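PDB 2I6D: RNA methyltransferase, TrmH family from Porphyromonas gingivalis, which probably binds RNA and transfers a methyl group to it, being a knotted methyltransferase of the TrmH family. Local coordinates for residues 178-183 and 192-197. Numbering follows the deposited sequence.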
loop_
_atom_site.group_PDB
_atom_site.type_symbol
_atom_site.label_atom_id
_atom_site.label_comp_id
_atom_site.label_asym_id
_atom_site.label_seq_id
_atom_site.Cartn_x
_atom_site.Cartn_y
_atom_site.Cartn_z
ATOM N N PRO A 178 20.480 -0.610 8.744
ATOM C CA PRO A 178 19.967 -1.434 9.818
ATOM C C PRO A 178 18.608 -2.031 9.453
ATOM O O PRO A 178 17.762 -1.359 8.838
ATOM C CB PRO A 178 19.782 -0.435 10.986
ATOM C CG PRO A 178 19.720 0.909 10.326
ATOM C CD PRO A 178 20.557 0.819 9.107
ATOM N N VAL A 179 18.418 -3.277 9.842
ATOM C CA VAL A 179 17.196 -3.994 9.568
ATOM C C VAL A 179 16.535 -4.376 10.884
ATOM O O VAL A 179 16.990 -5.275 11.596
ATOM C CB VAL A 179 17.433 -5.251 8.683
ATOM C CG1 VAL A 179 16.097 -5.907 8.347
ATOM C CG2 VAL A 179 18.189 -4.877 7.400
ATOM N N TYR A 180 15.460 -3.679 11.198
ATOM C CA TYR A 180 14.720 -3.901 12.431
ATOM C C TYR A 180 13.552 -4.831 12.136
ATOM O O TYR A 180 13.062 -4.895 10.995
ATOM C CB TYR A 180 14.184 -2.562 12.952
ATOM C CG TYR A 180 15.276 -1.634 13.370
ATOM C CD1 TYR A 180 15.853 -0.751 12.460
ATOM C CD2 TYR A 180 15.731 -1.626 14.687
ATOM C CE1 TYR A 180 16.868 0.103 12.848
ATOM C CE2 TYR A 180 16.734 -0.775 15.090
ATOM C CZ TYR A 180 17.298 0.091 14.161
ATOM O OH TYR A 180 18.318 0.935 14.541
ATOM N N GLY A 181 13.140 -5.575 13.149
ATOM C CA GLY A 181 11.989 -6.477 13.034
ATOM C C GLY A 181 11.165 -6.463 14.297
ATOM O O GLY A 181 11.714 -6.393 15.409
ATOM N N ALA A 182 9.846 -6.578 14.135
ATOM C CA ALA A 182 8.925 -6.600 15.263
ATOM C C ALA A 182 8.672 -8.054 15.685
ATOM O O ALA A 182 8.202 -8.872 14.870
ATOM C CB ALA A 182 7.611 -5.925 14.876
ATOM N N PHE A 183 9.040 -8.375 16.926
ATOM C CA PHE A 183 8.953 -9.742 17.442
ATOM C C PHE A 183 8.311 -9.732 18.804
ATOM O O PHE A 183 8.213 -8.681 19.434
ATOM C CB PHE A 183 10.343 -10.349 17.582
ATOM C CG PHE A 183 11.016 -10.620 16.259
ATOM C CD1 PHE A 183 10.785 -11.815 15.577
ATOM C CD2 PHE A 183 11.880 -9.686 15.704
ATOM C CE1 PHE A 183 11.415 -12.067 14.343
ATOM C CE2 PHE A 183 12.507 -9.922 14.490
ATOM C CZ PHE A 183 12.285 -11.132 13.816
ATOM N N ALA A 192 15.458 0.866 22.716
ATOM C CA ALA A 192 16.342 0.746 21.582
ATOM C C ALA A 192 16.699 2.147 21.097
ATOM O O ALA A 192 15.813 2.974 20.969
ATOM C CB ALA A 192 15.659 -0.064 20.470
ATOM N N PRO A 193 17.996 2.428 20.839
ATOM C CA PRO A 193 18.244 3.734 20.233
ATOM C C PRO A 193 17.856 3.589 18.772
ATOM O O PRO A 193 18.206 2.595 18.147
ATOM C CB PRO A 193 19.765 3.947 20.384
ATOM C CG PRO A 193 20.293 2.716 21.107
ATOM C CD PRO A 193 19.235 1.654 21.041
ATOM N N LEU A 194 17.104 4.530 18.247
ATOM C CA LEU A 194 16.635 4.430 16.874
ATOM C C LEU A 194 17.254 5.543 16.036
ATOM O O LEU A 194 17.583 6.617 16.572
ATOM C CB LEU A 194 15.101 4.582 16.850
ATOM C CG LEU A 194 14.229 3.561 17.609
ATOM C CD1 LEU A 194 12.740 3.927 17.590
ATOM C CD2 LEU A 194 14.487 2.148 17.062
ATOM N N PRO A 195 17.387 5.313 14.711
ATOM C CA PRO A 195 17.817 6.420 13.865
ATOM C C PRO A 195 16.682 7.403 13.676
ATOM O O PRO A 195 15.519 7.063 13.916
ATOM C CB PRO A 195 18.156 5.736 12.519
ATOM C CG PRO A 195 18.057 4.277 12.739
ATOM C CD PRO A 195 17.173 4.085 13.924
ATOM N N ASN A 196 17.007 8.629 13.265
ATOM C CA ASN A 196 15.956 9.599 12.931
ATOM C C ASN A 196 15.118 9.041 11.787
ATOM O O ASN A 196 15.612 8.273 10.968
ATOM C CB ASN A 196 16.583 10.934 12.505
ATOM C CG ASN A 196 15.546 12.039 12.289
ATOM O OD1 ASN A 196 14.877 12.110 11.249
ATOM N ND2 ASN A 196 15.436 12.929 13.264
ATOM N N PHE A 197 13.862 9.470 11.719
ATOM C CA PHE A 197 12.943 9.061 10.656
ATOM C C PHE A 197 13.508 9.240 9.239
ATOM O O PHE A 197 13.208 8.442 8.334
ATOM C CB PHE A 197 11.648 9.868 10.781
ATOM C CG PHE A 197 10.431 9.107 10.396
ATOM C CD1 PHE A 197 9.671 8.480 11.373
ATOM C CD2 PHE A 197 10.025 9.023 9.064
ATOM C CE1 PHE A 197 8.510 7.783 11.041
ATOM C CE2 PHE A 197 8.875 8.304 8.711
ATOM C CZ PHE A 197 8.122 7.684 9.715
HETATM O O HOH W 1 18.756 -0.197 17.784
#
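In the SpoU (SPOUT) methyltransferase fold, strand 179-182 of the parallel sheet meets the irregular chain that leads from strand 187-188 back to strand 201-206, and the phenol of Tyr180 spans the gap to Pro195 and Leu194. The two backbones stay well apart, with the CA atoms of Tyr180 and Leu194 9.6 Å from each other, so a long side chain suits the strand position; no direct hydrogen bond crosses. The CB of Tyr180 points toward 192-197, and with CG anti to the carbonyl carbon (chi1 -66°) the hydroxyl end reaches Pro195. The ring and the Pro195 pyrrolidine approach from opposite directions: Tyr180 OH lies 3.4 Å from Pro195 CD, and Tyr180 CZ is 4.0 Å from Pro195 CD. Proline suits this place, offering compact CH2 groups and no backbone N-H to satisfy. Pro195 CD and Leu194 CD2 both meet the Tyr180 ring obliquely, the leucine methyl coming within 4.2 Å of Tyr180 CE2. Leucine fits here because its branched end reaches in although its CB does not point at the strand. Pro178 adds a looser apolar touch through another ring CH2, its CG 4.5 Å from Pro195 CG. Trp253 of helix 242-255 packs edge-to-face with Tyr180 and also touches Leu194 and Pro195, tying both segments to the C-terminal helix. The tyrosine hydroxyl gives this mostly apolar, near-surface contact a polar end. A water at the edge of the Tyr180 ring, in its plane, donates a hydrogen bond to Pro193 O, the water oxygen 2.9 Å from that carbonyl oxygen, and makes a long, weak one with Tyr180 OH.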